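Side-chain contacts in PatF (Prochloron didemni, PDB 4BG2), which belongs to the cyanobactin prenyltransferase family of the patellamide pathway, though its own transferase activity is uncertain: residues Glu285-Leu288 with Leu293-Phe296; Asn221-Glu226 with Pro254-Phe259. All coordinates share one frame; numbering follows the deposited sequence.

In the fold
Contact 2 (221-226 with 254-259) comes first along the chain and contact 1 (285-288 with 293-296) after it, with centres about 12 Å apart. Both sit among the connections of one closed antiparallel barrel of ten strands with helices packed around it, the fold known in prenyltransferases of the ABBA type. Contact 1 spans the link between strands 276-284 and 295-303; contact 2 pairs the links flanking strands 229-233 and 242-247. They touch directly: Leu288 CD1 lies 3.7 Å from Ile223 CD1, and Leu293 N is 2.8 Å from Thr258 O, a probable hydrogen bond. These pairs join neighbouring strand connections at one end of the barrel, the contact centres about 18 and 20 Å from the chain's centre.

Contact 1: residues Glu285-Leu288 with Leu293-Phe296; sequences ETEL and LENF
Glu287 reaches from the short helix 285-288 to the start of strand 295-303, and its carboxylate takes up three N-H groups there. OE2 receives two backbone donors. Glu294 N lies 2.8 Å from Glu287 OE2 and approaches nearly along the C-O direction with an N-H...O angle of 160°. Asn295 N, 3.0 Å from Glu287 OE2, makes a weak and more bent bond. The other oxygen, Glu287 OE1, accepts Asn295 ND2 at 3.2 Å. That bond is straight, but the donor stands above the carboxylate plane, whereas OE1 lies in the plane of the amide; the two flat groups are turned 83° against each other. The side chain can reach this far because Glu287 CG is anti to the backbone N (chi1 -179°), which sends it out toward Asn295 O, 3.0 Å away, and the bend at chi2 then turns the carboxylate onto the donors.

Glu294 sends its own carboxylate elsewhere, OE1 accepting a hydrogen bond from Asn260 ND2, and Glu287 OE2 remains 6.3 Å from that OE1. Lys290, in the connecting loop, forms a long, weak ion pair with Glu287 OE1. Beside the polar grip, Leu293 CD2 packs 3.5 Å from Glu287 O and 4.2 Å from Leu288 CD2, with Val283 of strand 276-284 touching both leucines.

The short helix and the loop after it lie in the connection between strands 276-284 and 295-303, consecutive and neighbouring antiparallel strands of the barrel. A buried carboxylate with two N-H groups on one oxygen and one on the other is held against rotation, and these donors, with the distant lysine, would be expected to stabilise its negative charge where the chain enters its last strand.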
ATOM      1  N   GLU A 285       0.506 -14.377   9.027  1.00 29.98           N
ATOM      2  CA  GLU A 285      -0.074 -15.673   9.408  1.00 32.75           C
ATOM      3  C   GLU A 285       0.007 -15.882  10.918  1.00 33.00           C
ATOM      4  O   GLU A 285      -0.986 -16.225  11.555  1.00 32.23           O
ATOM      5  CB  GLU A 285       0.686 -16.806   8.716  1.00 34.32           C
ATOM      6  CG  GLU A 285      -0.024 -18.162   8.775  1.00 37.86           C
ATOM      7  CD  GLU A 285       0.748 -19.251   8.062  1.00 41.35           C
ATOM      8  OE1 GLU A 285       1.973 -19.096   7.837  1.00 44.56           O
ATOM      9  OE2 GLU A 285       0.136 -20.272   7.717  1.00 46.28           O
ATOM     10  N   THR A 286       1.213 -15.671  11.456  1.00 33.07           N
ATOM     11  CA  THR A 286       1.504 -15.830  12.880  1.00 34.90           C
ATOM     12  C   THR A 286       0.584 -14.979  13.751  1.00 34.68           C
ATOM     13  O   THR A 286       0.071 -15.446  14.741  1.00 34.59           O
ATOM     14  CB  THR A 286       2.966 -15.416  13.175  1.00 34.95           C
ATOM     15  OG1 THR A 286       3.860 -16.349  12.550  1.00 34.68           O
ATOM     16  CG2 THR A 286       3.238 -15.373  14.699  1.00 35.92           C
ATOM     17  N   GLU A 287       0.388 -13.716  13.376  1.00 34.94           N
ATOM     18  CA  GLU A 287      -0.448 -12.825  14.175  1.00 36.34           C
ATOM     19  C   GLU A 287      -1.930 -13.180  14.064  1.00 37.38           C
ATOM     20  O   GLU A 287      -2.700 -12.901  14.982  1.00 41.78           O
ATOM     21  CB  GLU A 287      -0.208 -11.373  13.798  1.00 36.52           C
ATOM     22  CG  GLU A 287      -1.029 -10.375  14.604  1.00 39.34           C
ATOM     23  CD  GLU A 287      -0.547 -10.210  16.040  1.00 41.28           C
ATOM     24  OE1 GLU A 287       0.624 -10.536  16.344  1.00 40.98           O
ATOM     25  OE2 GLU A 287      -1.357  -9.749  16.864  1.00 48.23           O
ATOM     26  N   LEU A 288      -2.334 -13.765  12.944  1.00 37.25           N
ATOM     27  CA  LEU A 288      -3.717 -14.242  12.767  1.00 39.63           C
ATOM     28  C   LEU A 288      -4.080 -15.429  13.651  1.00 40.59           C
ATOM     29  O   LEU A 288      -5.255 -15.681  13.874  1.00 40.40           O
ATOM     30  CB  LEU A 288      -3.982 -14.674  11.328  1.00 39.58           C
ATOM     31  CG  LEU A 288      -4.838 -13.779  10.450  1.00 42.35           C
ATOM     32  CD1 LEU A 288      -5.140 -14.546   9.165  1.00 43.16           C
ATOM     33  CD2 LEU A 288      -6.138 -13.338  11.128  1.00 42.81           C
ATOM     34  N   LEU A 293      -6.145  -9.510  17.373  1.00 44.76           N
ATOM     35  CA  LEU A 293      -5.102  -8.876  16.589  1.00 41.52           C
ATOM     36  C   LEU A 293      -4.491  -7.736  17.387  1.00 39.98           C
ATOM     37  O   LEU A 293      -5.187  -6.807  17.772  1.00 37.86           O
ATOM     38  CB  LEU A 293      -5.649  -8.344  15.260  1.00 41.62           C
ATOM     39  CG  LEU A 293      -6.120  -9.381  14.244  1.00 41.42           C
ATOM     40  CD1 LEU A 293      -6.387  -8.690  12.915  1.00 41.30           C
ATOM     41  CD2 LEU A 293      -5.119 -10.517  14.087  1.00 41.01           C
ATOM     42  N   GLU A 294      -3.185  -7.841  17.636  1.00 39.50           N
ATOM     43  CA  GLU A 294      -2.418  -6.823  18.348  1.00 39.75           C
ATOM     44  C   GLU A 294      -1.446  -6.093  17.408  1.00 36.85           C
ATOM     45  O   GLU A 294      -1.116  -4.921  17.633  1.00 34.96           O
ATOM     46  CB  GLU A 294      -1.640  -7.478  19.495  1.00 43.09           C
ATOM     47  CG  GLU A 294      -2.524  -7.988  20.640  1.00 46.74           C
ATOM     48  CD  GLU A 294      -2.894  -6.927  21.698  1.00 49.68           C
ATOM     49  OE1 GLU A 294      -2.516  -5.718  21.600  1.00 53.78           O
ATOM     50  OE2 GLU A 294      -3.603  -7.300  22.653  1.00 54.89           O
ATOM     51  N   ASN A 295      -0.975  -6.806  16.385  1.00 33.59           N
ATOM     52  CA  ASN A 295       0.018  -6.314  15.469  1.00 31.51           C
ATOM     53  C   ASN A 295      -0.490  -6.467  14.043  1.00 29.72           C
ATOM     54  O   ASN A 295      -0.586  -7.582  13.527  1.00 27.73           O
ATOM     55  CB  ASN A 295       1.319  -7.073  15.661  1.00 32.00           C
ATOM     56  CG  ASN A 295       1.879  -6.909  17.057  1.00 34.49           C
ATOM     57  OD1 ASN A 295       2.308  -5.825  17.429  1.00 36.20           O
ATOM     58  ND2 ASN A 295       1.865  -7.987  17.845  1.00 34.98           N
ATOM     59  N   PHE A 296      -0.832  -5.343  13.428  1.00 27.47           N
ATOM     60  CA  PHE A 296      -1.494  -5.346  12.130  1.00 27.98           C
ATOM     61  C   PHE A 296      -1.550  -3.943  11.576  1.00 27.30           C
ATOM     62  O   PHE A 296      -1.297  -2.978  12.282  1.00 28.53           O
ATOM     63  CB  PHE A 296      -2.937  -5.905  12.219  1.00 29.27           C
ATOM     64  CG  PHE A 296      -3.842  -5.099  13.097  1.00 32.01           C
ATOM     65  CD1 PHE A 296      -3.824  -5.277  14.478  1.00 33.44           C
ATOM     66  CD2 PHE A 296      -4.700  -4.156  12.553  1.00 33.10           C
ATOM     67  CE1 PHE A 296      -4.643  -4.520  15.294  1.00 35.64           C
ATOM     68  CE2 PHE A 296      -5.506  -3.380  13.370  1.00 35.54           C
ATOM     69  CZ  PHE A 296      -5.493  -3.583  14.741  1.00 35.95           C
TER

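Contact 2: residues Asn221-Glu226 with Pro254-Phe259; sequences NSIFRE and PKYFTF
Ile223 and Tyr256 bring the backbones closest, their CA atoms 6.5 Å apart, and a type I turn runs from Ile223 to Glu226, closed by Glu226 N on Ile223 O at 3.0 Å. That turn presents Glu226 to the Tyr256 ring. Glu226 CB sits over one face in a CH-pi contact, 3.9 Å from the ring centroid and 24° off the normal, while CG comes within 3.4 Å of Tyr256 CE1. A bend at chi2 (-52°) carries the carboxylate along the ring toward the hydroxyl, leaving Glu226 OE1 3.2 Å from Tyr256 OH. Lys255 CB lies over the opposite face, so the ring is sandwiched between two aliphatic groups.

In the antiparallel barrel, these segments belong to the connections before strand 229-233 and after strand 242-247, which are neighbours in the sheet; Phe245 of the latter touches Ile223, and the His247 ring meets that of Tyr256. Ile223 divides its two branches between successive aromatics: CG2 packs 3.8 Å from Tyr256 CB, and CD1 lies 3.8 Å from Phe257 CE1. With an alanine in place of Tyr256, the methylenes of Glu226 would probably lose the ring face they rest on, and its carboxylate would be left freer to turn. The Phe257 side chain also touches Leu293.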
ATOM      1  N   ASN A 221      -6.784 -19.849   5.411  1.00 34.92           N
ATOM      2  CA  ASN A 221      -7.656 -20.511   4.440  1.00 37.16           C
ATOM      3  C   ASN A 221      -9.138 -20.277   4.654  1.00 37.71           C
ATOM      4  O   ASN A 221      -9.885 -20.214   3.684  1.00 38.10           O
ATOM      5  CB  ASN A 221      -7.345 -22.006   4.330  1.00 39.33           C
ATOM      6  CG  ASN A 221      -6.205 -22.265   3.359  1.00 41.04           C
ATOM      7  OD1 ASN A 221      -6.415 -22.271   2.136  1.00 42.53           O
ATOM      8  ND2 ASN A 221      -4.982 -22.396   3.886  1.00 39.64           N
ATOM      9  N   SER A 222      -9.557 -20.080   5.900  1.00 38.31           N
ATOM     10  CA  SER A 222     -10.976 -19.899   6.183  1.00 41.23           C
ATOM     11  C   SER A 222     -11.502 -18.507   5.879  1.00 40.99           C
ATOM     12  O   SER A 222     -12.706 -18.348   5.747  1.00 41.26           O
ATOM     13  CB  SER A 222     -11.304 -20.270   7.628  1.00 43.39           C
ATOM     14  OG  SER A 222     -10.949 -19.219   8.494  1.00 45.11           O
ATOM     15  N   ILE A 223     -10.615 -17.510   5.762  1.00 40.38           N
ATOM     16  CA  ILE A 223     -11.035 -16.119   5.518  1.00 40.22           C
ATOM     17  C   ILE A 223     -10.592 -15.517   4.183  1.00 38.64           C
ATOM     18  O   ILE A 223     -11.163 -14.537   3.752  1.00 36.34           O
ATOM     19  CB  ILE A 223     -10.581 -15.145   6.642  1.00 41.83           C
ATOM     20  CG1 ILE A 223      -9.061 -15.161   6.779  1.00 42.18           C
ATOM     21  CG2 ILE A 223     -11.283 -15.501   7.961  1.00 43.42           C
ATOM     22  CD1 ILE A 223      -8.490 -14.106   7.707  1.00 44.86           C
ATOM     23  N   PHE A 224      -9.589 -16.092   3.522  1.00 38.44           N
ATOM     24  CA  PHE A 224      -8.936 -15.363   2.435  1.00 38.79           C
ATOM     25  C   PHE A 224      -9.793 -15.135   1.199  1.00 40.28           C
ATOM     26  O   PHE A 224      -9.529 -14.219   0.446  1.00 39.19           O
ATOM     27  CB  PHE A 224      -7.571 -15.973   2.074  1.00 38.29           C
ATOM     28  CG  PHE A 224      -7.637 -17.129   1.120  1.00 39.69           C
ATOM     29  CD1 PHE A 224      -8.019 -18.379   1.558  1.00 41.08           C
ATOM     30  CD2 PHE A 224      -7.275 -16.965  -0.207  1.00 39.70           C
ATOM     31  CE1 PHE A 224      -8.075 -19.454   0.683  1.00 44.17           C
ATOM     32  CE2 PHE A 224      -7.326 -18.021  -1.084  1.00 41.63           C
ATOM     33  CZ  PHE A 224      -7.716 -19.271  -0.640  1.00 44.34           C
ATOM     34  N   ARG A 225     -10.826 -15.944   1.018  1.00 43.26           N
ATOM     35  CA  ARG A 225     -11.758 -15.820  -0.109  1.00 47.32           C
ATOM     36  C   ARG A 225     -13.017 -15.028   0.217  1.00 46.41           C
ATOM     37  O   ARG A 225     -13.846 -14.829  -0.657  1.00 47.20           O
ATOM     38  CB  ARG A 225     -12.204 -17.204  -0.570  1.00 52.45           C
ATOM     39  CG  ARG A 225     -11.077 -18.085  -1.066  1.00 55.57           C
ATOM     40  CD  ARG A 225     -11.559 -19.523  -1.147  1.00 63.04           C
ATOM     41  NE  ARG A 225     -10.771 -20.299  -2.093  1.00 67.84           N
ATOM     42  CZ  ARG A 225     -10.861 -21.612  -2.242  1.00 73.42           C
ATOM     43  NH1 ARG A 225     -11.708 -22.323  -1.501  1.00 78.34           N
ATOM     44  NH2 ARG A 225     -10.088 -22.221  -3.135  1.00 76.42           N
ATOM     45  N   GLU A 226     -13.153 -14.589   1.464  1.00 46.45           N
ATOM     46  CA  GLU A 226     -14.330 -13.837   1.927  1.00 48.63           C
ATOM     47  C   GLU A 226     -14.408 -12.372   1.476  1.00 46.97           C
ATOM     48  O   GLU A 226     -15.495 -11.798   1.435  1.00 46.80           O
ATOM     49  CB  GLU A 226     -14.416 -13.889   3.455  1.00 50.08           C
ATOM     50  CG  GLU A 226     -14.693 -15.292   3.972  1.00 52.81           C
ATOM     51  CD  GLU A 226     -15.890 -15.920   3.294  1.00 55.72           C
ATOM     52  OE1 GLU A 226     -17.000 -15.351   3.391  1.00 58.53           O
ATOM     53  OE2 GLU A 226     -15.712 -16.975   2.647  1.00 59.03           O
ATOM     54  N   PRO A 254     -15.801  -7.490  11.336  1.00 50.99           N
ATOM     55  CA  PRO A 254     -15.985  -8.233  12.607  1.00 51.50           C
ATOM     56  C   PRO A 254     -16.367  -9.708  12.455  1.00 53.00           C
ATOM     57  O   PRO A 254     -16.235 -10.476  13.411  1.00 53.67           O
ATOM     58  CB  PRO A 254     -17.120  -7.470  13.304  1.00 54.04           C
ATOM     59  CG  PRO A 254     -17.088  -6.105  12.711  1.00 53.58           C
ATOM     60  CD  PRO A 254     -16.638  -6.275  11.289  1.00 51.34           C
ATOM     61  N   LYS A 255     -16.860 -10.100  11.283  1.00 53.69           N
ATOM     62  CA  LYS A 255     -17.118 -11.515  11.002  1.00 53.74           C
ATOM     63  C   LYS A 255     -15.823 -12.306  10.916  1.00 50.09           C
ATOM     64  O   LYS A 255     -15.823 -13.483  11.210  1.00 49.31           O
ATOM     65  CB  LYS A 255     -17.919 -11.685   9.706  1.00 56.23           C
ATOM     66  CG  LYS A 255     -19.279 -11.009   9.767  1.00 60.90           C
ATOM     67  CD  LYS A 255     -20.138 -11.269   8.539  1.00 64.47           C
ATOM     68  CE  LYS A 255     -21.363 -10.363   8.568  1.00 69.25           C
ATOM     69  NZ  LYS A 255     -22.500 -10.840   7.723  1.00 73.68           N
ATOM     70  N   TYR A 256     -14.718 -11.666  10.529  1.00 45.60           N
ATOM     71  CA  TYR A 256     -13.493 -12.408  10.241  1.00 44.92           C
ATOM     72  C   TYR A 256     -12.294 -12.069  11.111  1.00 43.56           C
ATOM     73  O   TYR A 256     -11.342 -12.852  11.174  1.00 43.64           O
ATOM     74  CB  TYR A 256     -13.113 -12.229   8.769  1.00 45.28           C
ATOM     75  CG  TYR A 256     -14.281 -12.415   7.838  1.00 48.10           C
ATOM     76  CD1 TYR A 256     -14.865 -13.672   7.663  1.00 50.15           C
ATOM     77  CD2 TYR A 256     -14.839 -11.335   7.167  1.00 49.82           C
ATOM     78  CE1 TYR A 256     -15.957 -13.841   6.830  1.00 52.95           C
ATOM     79  CE2 TYR A 256     -15.935 -11.497   6.337  1.00 51.39           C
ATOM     80  CZ  TYR A 256     -16.487 -12.746   6.171  1.00 53.25           C
ATOM     81  OH  TYR A 256     -17.569 -12.900   5.340  1.00 57.11           O
ATOM     82  N   PHE A 257     -12.330 -10.911  11.765  1.00 41.81           N
ATOM     83  CA  PHE A 257     -11.233 -10.459  12.591  1.00 39.09           C
ATOM     84  C   PHE A 257     -11.751  -9.992  13.945  1.00 40.61           C
ATOM     85  O   PHE A 257     -12.832  -9.405  14.028  1.00 42.37           O
ATOM     86  CB  PHE A 257     -10.528  -9.272  11.905  1.00 36.53           C
ATOM     87  CG  PHE A 257     -10.051  -9.568  10.510  1.00 34.80           C
ATOM     88  CD1 PHE A 257      -8.858 -10.245  10.307  1.00 33.79           C
ATOM     89  CD2 PHE A 257     -10.789  -9.180   9.401  1.00 34.16           C
ATOM     90  CE1 PHE A 257      -8.414 -10.516   9.024  1.00 32.59           C
ATOM     91  CE2 PHE A 257     -10.348  -9.460   8.114  1.00 33.21           C
ATOM     92  CZ  PHE A 257      -9.159 -10.128   7.931  1.00 31.55           C
ATOM     93  N   THR A 258     -10.949 -10.214  14.986  1.00 40.97           N
ATOM     94  CA  THR A 258     -11.158  -9.631  16.312  1.00 42.82           C
ATOM     95  C   THR A 258      -9.964  -8.756  16.630  1.00 42.59           C
ATOM     96  O   THR A 258      -8.817  -9.191  16.506  1.00 44.80           O
ATOM     97  CB  THR A 258     -11.281 -10.739  17.383  1.00 45.17           C
ATOM     98  OG1 THR A 258     -12.306 -11.651  16.988  1.00 46.77           O
ATOM     99  CG2 THR A 258     -11.609 -10.166  18.753  1.00 45.56           C
ATOM    100  N   PHE A 259     -10.222  -7.516  17.029  1.00 44.60           N
ATOM    101  CA  PHE A 259      -9.168  -6.531  17.191  1.00 44.99           C
ATOM    102  C   PHE A 259      -8.889  -6.259  18.656  1.00 46.45           C
ATOM    103  O   PHE A 259      -9.775  -6.422  19.510  1.00 47.85           O
ATOM    104  CB  PHE A 259      -9.570  -5.200  16.546  1.00 45.91           C
ATOM    105  CG  PHE A 259      -9.921  -5.293  15.079  1.00 46.60           C
ATOM    106  CD1 PHE A 259      -8.936  -5.458  14.123  1.00 45.06           C
ATOM    107  CD2 PHE A 259     -11.245  -5.174  14.654  1.00 49.00           C
ATOM    108  CE1 PHE A 259      -9.259  -5.522  12.772  1.00 44.82           C
ATOM    109  CE2 PHE A 259     -11.571  -5.232  13.304  1.00 47.80           C
ATOM    110  CZ  PHE A 259     -10.576  -5.406  12.364  1.00 45.18           C
TER